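DNA replication regulator protein HobA (Helicobacter pylori, PDB 2UVP) is required for initiation of DNA replication and increases the binding of the initiator DnaA to the oriC region. Local coordinates at residues Ser73-Lys78 / Pro84-Ile89; Leu56-Asp61 / Trp66-Ile71; Ser94-Lys99 / Ala107-Thr112; Trp142-Leu147 / Leu154-Ser159. One frame throughout, in Å; residues are numbered along the deposited sequence.

Interaction 1 of 4, residues Ser73-Lys78 / Pro84-Ile89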
loop_
_atom_site.group_PDB
_atom_site.type_symbol
_atom_site.label_atom_id
_atom_site.label_comp_id
_atom_site.label_asym_id
_atom_site.label_seq_id
_atom_site.Cartn_x
_atom_site.Cartn_y
_atom_site.Cartn_z
ATOM N N SER A 73 3.977 8.034 -10.762
ATOM C CA SER A 73 4.240 9.346 -10.177
ATOM C C SER A 73 4.747 10.339 -11.199
ATOM O O SER A 73 4.505 11.539 -11.058
ATOM C CB SER A 73 5.225 9.298 -8.994
ATOM O OG SER A 73 6.454 8.738 -9.369
ATOM N N ASN A 74 5.463 9.866 -12.210
ATOM C CA ASN A 74 5.918 10.786 -13.249
ATOM C C ASN A 74 4.812 11.196 -14.210
ATOM O O ASN A 74 4.762 12.362 -14.641
ATOM C CB ASN A 74 7.127 10.262 -14.036
ATOM C CG ASN A 74 8.417 10.370 -13.251
ATOM O OD1 ASN A 74 8.668 9.598 -12.322
ATOM N ND2 ASN A 74 9.236 11.341 -13.610
ATOM N N LEU A 75 3.941 10.255 -14.559
ATOM C CA LEU A 75 2.869 10.560 -15.503
ATOM C C LEU A 75 1.839 11.492 -14.886
ATOM O O LEU A 75 1.340 12.393 -15.568
ATOM C CB LEU A 75 2.208 9.298 -16.053
ATOM C CG LEU A 75 3.082 8.565 -17.092
ATOM C CD1 LEU A 75 2.414 7.279 -17.577
ATOM C CD2 LEU A 75 3.456 9.448 -18.274
ATOM N N ASN A 76 1.536 11.277 -13.607
ATOM C CA ASN A 76 0.633 12.169 -12.882
ATOM C C ASN A 76 1.276 12.655 -11.597
ATOM O O ASN A 76 1.003 12.114 -10.530
ATOM C CB ASN A 76 -0.706 11.489 -12.589
ATOM C CG ASN A 76 -1.572 11.355 -13.831
ATOM O OD1 ASN A 76 -1.793 12.340 -14.569
ATOM N ND2 ASN A 76 -2.055 10.139 -14.080
ATOM N N PRO A 77 2.153 13.663 -11.707
ATOM C CA PRO A 77 2.858 14.153 -10.523
ATOM C C PRO A 77 1.882 14.822 -9.550
ATOM O O PRO A 77 0.753 15.153 -9.942
ATOM C CB PRO A 77 3.844 15.168 -11.106
ATOM C CG PRO A 77 3.201 15.633 -12.367
ATOM C CD PRO A 77 2.542 14.400 -12.921
ATOM N N LYS A 78 2.313 15.009 -8.303
ATOM C CA LYS A 78 1.447 15.600 -7.269
ATOM C C LYS A 78 0.894 16.958 -7.682
ATOM O O LYS A 78 -0.297 17.242 -7.485
ATOM C CB LYS A 78 2.175 15.723 -5.928
ATOM C CG LYS A 78 1.866 14.592 -4.945
ATOM C CD LYS A 78 1.666 15.111 -3.510
ATOM C CE LYS A 78 2.718 16.150 -3.092
ATOM N NZ LYS A 78 2.643 16.473 -1.624
ATOM N N PRO A 84 -2.381 17.628 -18.464
ATOM C CA PRO A 84 -3.646 16.908 -18.336
ATOM C C PRO A 84 -3.533 15.868 -17.231
ATOM O O PRO A 84 -2.420 15.458 -16.882
ATOM C CB PRO A 84 -3.776 16.183 -19.673
ATOM C CG PRO A 84 -2.351 16.007 -20.147
ATOM C CD PRO A 84 -1.650 17.255 -19.699
ATOM N N LEU A 85 -4.667 15.450 -16.683
ATOM C CA LEU A 85 -4.688 14.282 -15.820
ATOM C C LEU A 85 -4.741 13.047 -16.709
ATOM O O LEU A 85 -5.763 12.779 -17.359
ATOM C CB LEU A 85 -5.907 14.314 -14.897
ATOM C CG LEU A 85 -6.070 13.143 -13.915
ATOM C CD1 LEU A 85 -4.907 13.054 -12.914
ATOM C CD2 LEU A 85 -7.401 13.284 -13.179
ATOM N N LEU A 86 -3.674 12.262 -16.727
ATOM C CA LEU A 86 -3.628 11.149 -17.691
ATOM C C LEU A 86 -4.288 9.903 -17.150
ATOM O O LEU A 86 -4.273 9.667 -15.951
ATOM C CB LEU A 86 -2.200 10.848 -18.138
ATOM C CG LEU A 86 -1.481 11.987 -18.843
ATOM C CD1 LEU A 86 -0.004 11.631 -18.828
ATOM C CD2 LEU A 86 -2.003 12.123 -20.280
ATOM N N SER A 87 -4.911 9.133 -18.047
ATOM C CA SER A 87 -5.660 7.964 -17.634
ATOM C C SER A 87 -4.710 6.764 -17.419
ATOM O O SER A 87 -4.484 5.961 -18.325
ATOM C CB SER A 87 -6.736 7.644 -18.672
ATOM O OG SER A 87 -7.477 6.512 -18.262
ATOM N N VAL A 88 -4.162 6.659 -16.203
ATOM C CA VAL A 88 -3.128 5.683 -15.872
ATOM C C VAL A 88 -3.573 4.959 -14.610
ATOM O O VAL A 88 -4.003 5.590 -13.630
ATOM C CB VAL A 88 -1.754 6.368 -15.618
ATOM C CG1 VAL A 88 -0.630 5.314 -15.374
ATOM C CG2 VAL A 88 -1.370 7.311 -16.763
ATOM N N ILE A 89 -3.490 3.637 -14.644
ATOM C CA ILE A 89 -3.973 2.797 -13.563
ATOM C C ILE A 89 -2.879 1.824 -13.144
ATOM O O ILE A 89 -2.175 1.271 -13.999
ATOM C CB ILE A 89 -5.214 1.998 -14.023
ATOM C CG1 ILE A 89 -6.417 2.938 -14.258
ATOM C CG2 ILE A 89 -5.561 0.866 -13.059
ATOM C CD1 ILE A 89 -6.783 3.011 -15.665
HETATM O O HOH W 1 -0.020 14.691 -16.168
#

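Interaction 2 of 4, residues Leu56-Asp61 / Trp66-Ile71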
loop_
_atom_site.group_PDB
_atom_site.type_symbol
_atom_site.label_atom_id
_atom_site.label_comp_id
_atom_site.label_asym_id
_atom_site.label_seq_id
_atom_site.Cartn_x
_atom_site.Cartn_y
_atom_site.Cartn_z
ATOM N N LEU A 56 -4.191 3.530 -19.628
ATOM C CA LEU A 56 -3.014 2.667 -19.541
ATOM C C LEU A 56 -3.068 1.890 -18.240
ATOM O O LEU A 56 -3.129 2.483 -17.151
ATOM C CB LEU A 56 -1.711 3.482 -19.602
ATOM C CG LEU A 56 -1.438 4.217 -20.911
ATOM C CD1 LEU A 56 -0.274 5.162 -20.699
ATOM C CD2 LEU A 56 -1.133 3.207 -22.010
ATOM N N LEU A 57 -3.088 0.567 -18.353
ATOM C CA LEU A 57 -3.145 -0.283 -17.168
ATOM C C LEU A 57 -1.738 -0.818 -17.008
ATOM O O LEU A 57 -1.292 -1.668 -17.791
ATOM C CB LEU A 57 -4.155 -1.428 -17.353
ATOM C CG LEU A 57 -5.632 -1.101 -17.032
ATOM C CD1 LEU A 57 -6.170 0.054 -17.826
ATOM C CD2 LEU A 57 -6.461 -2.389 -17.257
ATOM N N VAL A 58 -1.043 -0.324 -15.991
ATOM C CA VAL A 58 0.396 -0.537 -15.887
ATOM C C VAL A 58 0.702 -1.641 -14.886
ATOM O O VAL A 58 0.206 -1.642 -13.746
ATOM C CB VAL A 58 1.147 0.781 -15.472
ATOM C CG1 VAL A 58 2.658 0.597 -15.638
ATOM C CG2 VAL A 58 0.709 1.970 -16.337
ATOM N N SER A 59 1.540 -2.589 -15.303
ATOM C CA SER A 59 1.971 -3.665 -14.426
ATOM C C SER A 59 3.485 -3.866 -14.568
ATOM O O SER A 59 4.087 -3.435 -15.570
ATOM C CB SER A 59 1.237 -4.977 -14.761
ATOM O OG SER A 59 1.436 -5.358 -16.109
ATOM N N ALA A 60 4.077 -4.536 -13.583
ATOM C CA ALA A 60 5.537 -4.833 -13.599
ATOM C C ALA A 60 5.803 -6.066 -12.784
ATOM O O ALA A 60 5.051 -6.380 -11.843
ATOM C CB ALA A 60 6.330 -3.668 -13.036
ATOM N N ASP A 61 6.911 -6.740 -13.090
ATOM C CA ASP A 61 7.335 -7.884 -12.292
ATOM C C ASP A 61 7.757 -7.473 -10.870
ATOM O O ASP A 61 7.863 -6.278 -10.562
ATOM C CB ASP A 61 8.402 -8.717 -13.055
ATOM C CG ASP A 61 9.761 -8.025 -13.165
ATOM O OD1 ASP A 61 10.077 -7.104 -12.382
ATOM O OD2 ASP A 61 10.552 -8.446 -14.038
ATOM N N TRP A 66 9.313 -0.787 -8.060
ATOM C CA TRP A 66 9.792 0.605 -7.967
ATOM C C TRP A 66 9.535 1.355 -9.282
ATOM O O TRP A 66 9.226 2.549 -9.275
ATOM C CB TRP A 66 11.278 0.669 -7.604
ATOM C CG TRP A 66 12.181 0.066 -8.653
ATOM C CD1 TRP A 66 12.574 -1.230 -8.741
ATOM C CD2 TRP A 66 12.764 0.748 -9.776
ATOM N NE1 TRP A 66 13.406 -1.402 -9.837
ATOM C CE2 TRP A 66 13.537 -0.200 -10.484
ATOM C CE3 TRP A 66 12.723 2.074 -10.232
ATOM C CZ2 TRP A 66 14.256 0.136 -11.651
ATOM C CZ3 TRP A 66 13.444 2.414 -11.398
ATOM C CH2 TRP A 66 14.206 1.441 -12.075
ATOM N N PHE A 67 9.629 0.660 -10.413
ATOM C CA PHE A 67 9.524 1.329 -11.711
ATOM C C PHE A 67 8.053 1.566 -12.073
ATOM O O PHE A 67 7.705 2.576 -12.682
ATOM C CB PHE A 67 10.266 0.551 -12.796
ATOM C CG PHE A 67 10.292 1.250 -14.136
ATOM C CD1 PHE A 67 10.894 2.509 -14.276
ATOM C CD2 PHE A 67 9.690 0.658 -15.248
ATOM C CE1 PHE A 67 10.950 3.157 -15.542
ATOM C CE2 PHE A 67 9.711 1.306 -16.510
ATOM C CZ PHE A 67 10.337 2.569 -16.638
ATOM N N LEU A 68 7.192 0.640 -11.663
ATOM C CA LEU A 68 5.735 0.864 -11.719
ATOM C C LEU A 68 5.408 2.176 -10.983
ATOM O O LEU A 68 4.740 3.054 -11.517
ATOM C CB LEU A 68 5.001 -0.310 -11.051
ATOM C CG LEU A 68 3.583 -0.721 -11.473
ATOM C CD1 LEU A 68 2.884 -1.477 -10.357
ATOM C CD2 LEU A 68 2.696 0.326 -12.085
ATOM N N ASN A 69 5.906 2.305 -9.754
ATOM C CA ASN A 69 5.716 3.510 -8.949
ATOM C C ASN A 69 6.233 4.755 -9.678
ATOM O O ASN A 69 5.553 5.800 -9.728
ATOM C CB ASN A 69 6.423 3.280 -7.603
ATOM C CG ASN A 69 6.209 4.398 -6.602
ATOM O OD1 ASN A 69 6.153 5.568 -6.947
ATOM N ND2 ASN A 69 6.133 4.020 -5.317
ATOM N N TYR A 70 7.414 4.625 -10.270
ATOM C CA TYR A 70 8.024 5.717 -11.039
ATOM C C TYR A 70 7.129 6.141 -12.202
ATOM O O TYR A 70 6.928 7.331 -12.415
ATOM C CB TYR A 70 9.354 5.232 -11.578
ATOM C CG TYR A 70 10.167 6.296 -12.288
ATOM C CD1 TYR A 70 10.966 7.177 -11.578
ATOM C CD2 TYR A 70 10.150 6.385 -13.686
ATOM C CE1 TYR A 70 11.741 8.150 -12.244
ATOM C CE2 TYR A 70 10.916 7.352 -14.363
ATOM C CZ TYR A 70 11.713 8.218 -13.631
ATOM O OH TYR A 70 12.496 9.181 -14.245
ATOM N N ILE A 71 6.581 5.177 -12.928
ATOM C CA ILE A 71 5.691 5.512 -14.061
ATOM C C ILE A 71 4.476 6.318 -13.577
ATOM O O ILE A 71 4.146 7.377 -14.116
ATOM C CB ILE A 71 5.276 4.232 -14.809
ATOM C CG1 ILE A 71 6.490 3.653 -15.563
ATOM C CG2 ILE A 71 4.115 4.505 -15.780
ATOM C CD1 ILE A 71 6.249 2.241 -16.104
#

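Interaction 3 of 4, residues Ser94-Lys99 / Ala107-Thr112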
loop_
_atom_site.group_PDB
_atom_site.type_symbol
_atom_site.label_atom_id
_atom_site.label_comp_id
_atom_site.label_asym_id
_atom_site.label_seq_id
_atom_site.Cartn_x
_atom_site.Cartn_y
_atom_site.Cartn_z
ATOM N N SER A 94 -4.699 -3.725 -8.716
ATOM C CA SER A 94 -6.151 -3.771 -8.905
ATOM C C SER A 94 -6.721 -5.148 -8.589
ATOM O O SER A 94 -6.016 -6.152 -8.611
ATOM C CB SER A 94 -6.525 -3.329 -10.304
ATOM O OG SER A 94 -6.444 -4.403 -11.195
ATOM N N SER A 95 -8.017 -5.184 -8.283
ATOM C CA SER A 95 -8.681 -6.437 -7.975
ATOM C C SER A 95 -8.789 -7.330 -9.220
ATOM O O SER A 95 -9.146 -8.497 -9.107
ATOM C CB SER A 95 -10.066 -6.152 -7.386
ATOM O OG SER A 95 -9.967 -5.323 -6.229
ATOM N N PHE A 96 -8.470 -6.791 -10.396
ATOM C CA PHE A 96 -8.601 -7.553 -11.652
ATOM C C PHE A 96 -7.302 -8.202 -12.056
ATOM O O PHE A 96 -7.261 -8.938 -13.040
ATOM C CB PHE A 96 -9.096 -6.675 -12.800
ATOM C CG PHE A 96 -10.199 -5.751 -12.404
ATOM C CD1 PHE A 96 -11.165 -6.161 -11.485
ATOM C CD2 PHE A 96 -10.252 -4.469 -12.912
ATOM C CE1 PHE A 96 -12.197 -5.275 -11.092
ATOM C CE2 PHE A 96 -11.272 -3.583 -12.534
ATOM C CZ PHE A 96 -12.247 -3.999 -11.629
ATOM N N TYR A 97 -6.229 -7.908 -11.328
ATOM C CA TYR A 97 -4.965 -8.543 -11.644
ATOM C C TYR A 97 -5.164 -10.057 -11.560
ATOM O O TYR A 97 -5.700 -10.548 -10.567
ATOM C CB TYR A 97 -3.871 -8.099 -10.689
ATOM C CG TYR A 97 -2.515 -8.577 -11.125
ATOM C CD1 TYR A 97 -1.705 -7.790 -11.945
ATOM C CD2 TYR A 97 -2.042 -9.831 -10.723
ATOM C CE1 TYR A 97 -0.431 -8.238 -12.337
ATOM C CE2 TYR A 97 -0.788 -10.289 -11.123
ATOM C CZ TYR A 97 0.007 -9.483 -11.927
ATOM O OH TYR A 97 1.246 -9.955 -12.318
ATOM N N PRO A 98 -4.764 -10.787 -12.618
ATOM C CA PRO A 98 -5.039 -12.221 -12.675
ATOM C C PRO A 98 -4.045 -13.000 -11.844
ATOM O O PRO A 98 -2.889 -13.174 -12.245
ATOM C CB PRO A 98 -4.859 -12.545 -14.154
ATOM C CG PRO A 98 -3.807 -11.561 -14.608
ATOM C CD PRO A 98 -4.057 -10.309 -13.824
ATOM N N LYS A 99 -4.476 -13.412 -10.668
ATOM C CA LYS A 99 -3.771 -14.448 -9.936
ATOM C C LYS A 99 -4.244 -15.795 -10.470
ATOM O O LYS A 99 -3.426 -16.650 -10.827
ATOM C CB LYS A 99 -4.001 -14.293 -8.435
ATOM C CG LYS A 99 -3.008 -13.332 -7.816
ATOM C CD LYS A 99 -3.680 -12.158 -7.142
ATOM C CE LYS A 99 -2.655 -11.056 -6.888
ATOM N NZ LYS A 99 -3.277 -9.741 -6.542
ATOM N N ALA A 107 -12.670 -10.455 -18.910
ATOM C CA ALA A 107 -14.049 -10.037 -19.121
ATOM C C ALA A 107 -14.387 -8.843 -18.232
ATOM O O ALA A 107 -15.054 -7.898 -18.675
ATOM C CB ALA A 107 -14.999 -11.199 -18.849
ATOM N N THR A 108 -13.926 -8.880 -16.986
ATOM C CA THR A 108 -14.212 -7.788 -16.060
ATOM C C THR A 108 -13.496 -6.516 -16.507
ATOM O O THR A 108 -14.064 -5.428 -16.467
ATOM C CB THR A 108 -13.890 -8.165 -14.588
ATOM O OG1 THR A 108 -14.706 -9.293 -14.197
ATOM C CG2 THR A 108 -14.177 -6.983 -13.653
ATOM N N ILE A 109 -12.261 -6.656 -16.972
ATOM C CA ILE A 109 -11.512 -5.504 -17.491
ATOM C C ILE A 109 -12.214 -4.875 -18.718
ATOM O O ILE A 109 -12.409 -3.661 -18.789
ATOM C CB ILE A 109 -10.046 -5.901 -17.800
ATOM C CG1 ILE A 109 -9.318 -6.215 -16.489
ATOM C CG2 ILE A 109 -9.301 -4.824 -18.591
ATOM C CD1 ILE A 109 -8.076 -7.041 -16.663
ATOM N N GLU A 110 -12.595 -5.724 -19.674
ATOM C CA GLU A 110 -13.264 -5.266 -20.880
ATOM C C GLU A 110 -14.585 -4.555 -20.564
ATOM O O GLU A 110 -14.915 -3.565 -21.213
ATOM C CB GLU A 110 -13.477 -6.431 -21.865
ATOM C CG GLU A 110 -12.172 -7.051 -22.371
ATOM C CD GLU A 110 -12.373 -8.300 -23.233
ATOM O OE1 GLU A 110 -11.862 -8.300 -24.367
ATOM O OE2 GLU A 110 -13.014 -9.285 -22.782
ATOM N N MET A 111 -15.306 -5.017 -19.537
ATOM C CA MET A 111 -16.590 -4.403 -19.166
ATOM C C MET A 111 -16.409 -3.118 -18.372
ATOM O O MET A 111 -17.240 -2.211 -18.439
ATOM C CB MET A 111 -17.450 -5.382 -18.360
ATOM N N THR A 112 -15.304 -3.037 -17.630
ATOM C CA THR A 112 -15.053 -1.921 -16.722
ATOM C C THR A 112 -14.497 -0.684 -17.405
ATOM O O THR A 112 -14.955 0.436 -17.137
ATOM C CB THR A 112 -14.097 -2.370 -15.605
ATOM O OG1 THR A 112 -14.718 -3.454 -14.894
ATOM C CG2 THR A 112 -13.776 -1.237 -14.630
#

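Interaction 4 of 4, residues Trp142-Leu147 / Leu154-Ser159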
loop_
_atom_site.group_PDB
_atom_site.type_symbol
_atom_site.label_atom_id
_atom_site.label_comp_id
_atom_site.label_asym_id
_atom_site.label_seq_id
_atom_site.Cartn_x
_atom_site.Cartn_y
_atom_site.Cartn_z
ATOM N N TRP A 142 7.260 -4.195 -22.467
ATOM C CA TRP A 142 8.687 -4.051 -22.304
ATOM C C TRP A 142 9.142 -5.330 -21.669
ATOM O O TRP A 142 9.017 -5.512 -20.453
ATOM C CB TRP A 142 8.986 -2.868 -21.384
ATOM C CG TRP A 142 8.546 -1.522 -21.858
ATOM C CD1 TRP A 142 7.599 -1.212 -22.807
ATOM C CD2 TRP A 142 9.012 -0.278 -21.334
ATOM N NE1 TRP A 142 7.480 0.165 -22.914
ATOM C CE2 TRP A 142 8.346 0.753 -22.026
ATOM C CE3 TRP A 142 9.973 0.062 -20.363
ATOM C CZ2 TRP A 142 8.596 2.121 -21.769
ATOM C CZ3 TRP A 142 10.215 1.425 -20.099
ATOM C CH2 TRP A 142 9.531 2.431 -20.804
ATOM N N LEU A 143 9.643 -6.249 -22.499
ATOM C CA LEU A 143 9.842 -7.629 -22.062
ATOM C C LEU A 143 11.270 -8.083 -22.231
ATOM O O LEU A 143 12.036 -7.456 -22.974
ATOM C CB LEU A 143 8.933 -8.585 -22.871
ATOM C CG LEU A 143 7.433 -8.255 -22.879
ATOM C CD1 LEU A 143 6.691 -9.163 -23.881
ATOM C CD2 LEU A 143 6.844 -8.364 -21.481
ATOM N N PHE A 144 11.611 -9.172 -21.545
ATOM C CA PHE A 144 12.920 -9.804 -21.711
ATOM C C PHE A 144 12.959 -10.823 -22.864
ATOM O O PHE A 144 14.040 -11.289 -23.262
ATOM C CB PHE A 144 13.342 -10.431 -20.396
ATOM C CG PHE A 144 13.433 -9.442 -19.266
ATOM C CD1 PHE A 144 14.159 -8.268 -19.416
ATOM C CD2 PHE A 144 12.824 -9.703 -18.052
ATOM C CE1 PHE A 144 14.254 -7.346 -18.363
ATOM C CE2 PHE A 144 12.918 -8.804 -16.986
ATOM C CZ PHE A 144 13.641 -7.618 -17.152
ATOM N N GLU A 145 11.786 -11.173 -23.380
ATOM C CA GLU A 145 11.678 -11.927 -24.640
ATOM C C GLU A 145 10.343 -11.647 -25.298
ATOM O O GLU A 145 9.357 -11.385 -24.609
ATOM C CB GLU A 145 11.866 -13.427 -24.429
ATOM C CG GLU A 145 11.021 -14.048 -23.335
ATOM C CD GLU A 145 11.398 -15.514 -23.091
ATOM O OE1 GLU A 145 11.263 -16.327 -24.041
ATOM O OE2 GLU A 145 11.829 -15.845 -21.954
ATOM N N GLU A 146 10.322 -11.677 -26.631
ATOM C CA GLU A 146 9.115 -11.339 -27.364
ATOM C C GLU A 146 8.016 -12.340 -27.015
ATOM O O GLU A 146 8.257 -13.539 -26.932
ATOM C CB GLU A 146 9.354 -11.309 -28.877
ATOM C CG GLU A 146 8.177 -10.671 -29.625
ATOM C CD GLU A 146 8.360 -10.609 -31.131
ATOM O OE1 GLU A 146 9.363 -10.040 -31.605
ATOM O OE2 GLU A 146 7.473 -11.114 -31.854
ATOM N N LEU A 147 6.814 -11.831 -26.791
ATOM C CA LEU A 147 5.702 -12.688 -26.431
ATOM C C LEU A 147 4.848 -12.989 -27.650
ATOM O O LEU A 147 4.455 -14.126 -27.875
ATOM C CB LEU A 147 4.859 -12.010 -25.335
ATOM C CG LEU A 147 3.507 -12.612 -24.947
ATOM C CD1 LEU A 147 3.694 -13.878 -24.112
ATOM C CD2 LEU A 147 2.667 -11.590 -24.203
ATOM N N LEU A 154 14.264 -5.858 -23.708
ATOM C CA LEU A 154 15.264 -5.506 -22.688
ATOM C C LEU A 154 16.089 -6.749 -22.377
ATOM O O LEU A 154 15.626 -7.862 -22.583
ATOM C CB LEU A 154 14.587 -5.051 -21.383
ATOM C CG LEU A 154 13.474 -3.990 -21.356
ATOM C CD1 LEU A 154 12.688 -4.104 -20.038
ATOM C CD2 LEU A 154 14.004 -2.589 -21.513
ATOM N N LYS A 155 17.293 -6.555 -21.857
ATOM C CA LYS A 155 18.138 -7.671 -21.428
ATOM C C LYS A 155 18.048 -7.851 -19.907
ATOM O O LYS A 155 18.400 -6.959 -19.137
ATOM C CB LYS A 155 19.579 -7.448 -21.917
ATOM C CG LYS A 155 19.671 -7.447 -23.443
ATOM C CD LYS A 155 21.015 -6.981 -23.993
ATOM C CE LYS A 155 21.055 -5.459 -24.118
ATOM N NZ LYS A 155 21.896 -5.009 -25.261
ATOM N N GLU A 156 17.560 -9.010 -19.476
ATOM C CA GLU A 156 17.280 -9.253 -18.058
ATOM C C GLU A 156 18.447 -9.040 -17.087
ATOM O O GLU A 156 18.251 -8.499 -15.986
ATOM C CB GLU A 156 16.663 -10.656 -17.844
ATOM C CG GLU A 156 16.207 -10.906 -16.401
ATOM C CD GLU A 156 15.499 -12.246 -16.198
ATOM O OE1 GLU A 156 15.060 -12.517 -15.054
ATOM O OE2 GLU A 156 15.400 -13.024 -17.167
ATOM N N HIS A 157 19.643 -9.477 -17.470
ATOM C CA HIS A 157 20.778 -9.437 -16.543
ATOM C C HIS A 157 21.792 -8.354 -16.900
ATOM O O HIS A 157 22.931 -8.372 -16.444
ATOM C CB HIS A 157 21.417 -10.821 -16.408
ATOM C CG HIS A 157 20.453 -11.865 -15.940
ATOM N ND1 HIS A 157 19.882 -12.786 -16.792
ATOM C CD2 HIS A 157 19.928 -12.107 -14.715
ATOM C CE1 HIS A 157 19.060 -13.563 -16.109
ATOM N NE2 HIS A 157 19.068 -13.174 -14.846
ATOM N N ASP A 158 21.341 -7.412 -17.712
ATOM C CA ASP A 158 22.104 -6.215 -18.054
ATOM C C ASP A 158 22.291 -5.421 -16.759
ATOM O O ASP A 158 21.302 -5.015 -16.105
ATOM C CB ASP A 158 21.295 -5.449 -19.105
ATOM C CG ASP A 158 21.876 -4.099 -19.476
ATOM O OD1 ASP A 158 22.930 -3.670 -18.945
ATOM O OD2 ASP A 158 21.235 -3.451 -20.334
ATOM N N SER A 159 23.553 -5.231 -16.359
ATOM C CA SER A 159 23.811 -4.502 -15.111
ATOM C C SER A 159 23.307 -3.055 -15.185
ATOM O O SER A 159 23.145 -2.439 -14.144
ATOM C CB SER A 159 25.280 -4.512 -14.718
ATOM O OG SER A 159 26.059 -3.834 -15.691
HETATM O O HOH W 2 16.808 -11.091 -21.275
HETATM O O HOH W 3 16.349 -9.799 -24.331
#

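Interaction 1 of 4, residues Ser73-Lys78 / Pro84-Ile89
In the beta-alpha-beta unit made of strand 55-60, helix 65-75 and strand 88-90, Asn-76 joins the end of the helix to the chain that runs up to the next strand. It is the first residue past the helix to leave helical geometry, and its carboxamide pairs with both backbone polar atoms of Leu-86. The N of Leu-86 donates to OD1 of Asn-76 over 2.9 Å, in the carbonyl plane and on a lone pair. In return, ND2 of Asn-76 donates to O of Leu-86, also over 2.9 Å; here the acceptor lies close to the amide plane, although the donor is tilted 30° from the plane of the Leu-86 carbonyl. Two nearly straight bonds to one residue fix the rotation of the amide, much as a neighbouring strand would. CG of Asn-76 lies beside its own backbone N (chi1 -73°), which directs the group across the gap. CD1 of Leu-85 comes within 3.6 Å of OD1 of Asn-76. Beneath the amide, Leu-75 packs at about a right angle against both Leu-86 and Val-88, and Phe-169 of helix 161-180 also touches Leu-75. Leu-85 O accepts a hydrogen bond from a polar side chain of a neighbouring subunit. Water 1 lies 2.7 Å from O of Leu-75 and 2.6 Å from O of Pro-84.

Interaction 2 of 4, residues Leu56-Asp61 / Trp66-Ile71
Leu-68 reaches from helix 65-75 onto Val-58 of strand 55-60, where the helix of the beta-alpha-beta unit lies against the parallel sheet. The two short segments run nearly antiparallel, at 156°, with their axes 7.9 Å apart. With its CG turned away from the backbone N (chi1 -152°), Leu-68 extends along the strand and slides past Val-58 in the opposite direction. Its CD2 meets CG1 of Val-58 at 3.6 Å. That same methyl of Val-58, placed anti to its own N by a chi1 of -169°, also receives CD1 of Ile-71 at 4.0 Å, so one branch serves two helix residues a turn apart. Nearer the end of the strand, CB of Ala-60 touches CB of Leu-68 at 4.1 Å, where the two backbones come nearest. Phe-169 of helix 161-180 covers Ile-71 from outside the pair. Ser-59 points away from the helix, and its hydroxyl is hydrogen-bonded to His-120. Across this interface the side-chain contacts are wholly aliphatic and buried, so shape and exclusion of water hold helix to sheet.

Interaction 3 of 4, residues Ser94-Lys99 / Ala107-Thr112
The carbonyl oxygen of Thr-108 is gripped twice by Thr-112 in helix 102-112, on the face that packs against the loop after strand 88-90. OG1 of Thr-112 donates to O of Thr-108 over 2.6 Å from above the carbonyl plane, while N of Thr-112 reaches it from the opposite face at 2.9 Å in the regular helical bond. Both threonine hydroxyls also have hydrogen-bonding partners on a neighbouring subunit, so this turn of helix lies at a subunit interface. Phe-96 is the residue the helix receives from the loop. It lies within a type I turn from Ser-94 to Tyr-97, and OG of Ser-94 accepts from N of Phe-96 at 3.2 Å, an ST turn. The methyl of Thr-108 sits over one face of the Phe-96 ring in a CH-pi contact: CG2 is 4.0 Å from the centroid and 25° off the normal. A chi1 near -61° turns that methyl anti to the Thr-108 N and out over the ring. Further along the helix, CG2 of Thr-112 meets CE2 of Phe-96 at 4.0 Å. At the root of the ring, Ile-109 slides past in the opposite direction and brings its CG1 to 3.7 Å from CB of Phe-96.

Interaction 4 of 4, residues Trp142-Leu147 / Leu154-Ser159
This is a mixed backbone and aromatic contact at the C-terminal end of the parallel sheet, where strand 139-143 and the edge strand 152-153 run out into loops. Pairing continues just past the edge strand: N of Leu-154 donates to O of Leu-143 over 2.8 Å. One residue on, CA of Phe-144 makes a CA-H...O contact with O of Leu-154 at 3.4 Å. Water 3 donates to O of Phe-144 and O of Leu-154, bridging the separating chains. The Phe-144 ring lies over the start of the type I turn from Lys-155 to Asp-158, with Glu-156 across one face. CB of Glu-156 stands 3.8 Å from the ring centroid, only 14° off the normal. The rest of that side chain is extended, its CG anti to the backbone N (chi1 -174°), and the carboxylate plane is within 6° of the ring plane. The carbonyl of Leu-154 meets the ring at its edge, and CB of Leu-154 lies 3.8 Å from CD1 of Phe-144. Glu-146, further along, takes no part here; it binds two calcium ions of uncertain physiological relevance. Glu-156 thus spends its aliphatic stem on the ring, while the backbone bond and water 3 satisfy polar atoms of the separating chains.

Interactions 1 and 2 use the two ends of one beta-alpha-beta unit and share helix 65-75. Their centres lie 12 Å apart, and their strands are adjacent: N of Ile-89 probably bonds O of Leu-56 at 2.8 Å, and CG1 of Val-88 packs on CG2 of Val-58 at 3.7 Å. Interaction 2 is the hub, touching the other three. Towards interaction 3, CD2 of Leu-57 meets CG2 of Ile-109 at 4.0 Å; towards interaction 4, CE2 of Phe-67 approaches CZ3 of Trp-142 at 3.6 Å. Interactions 3 and 4 stay separate, with centres 26 Å apart. Of the four, only interaction 4 contains a calcium-binding residue, Glu-146.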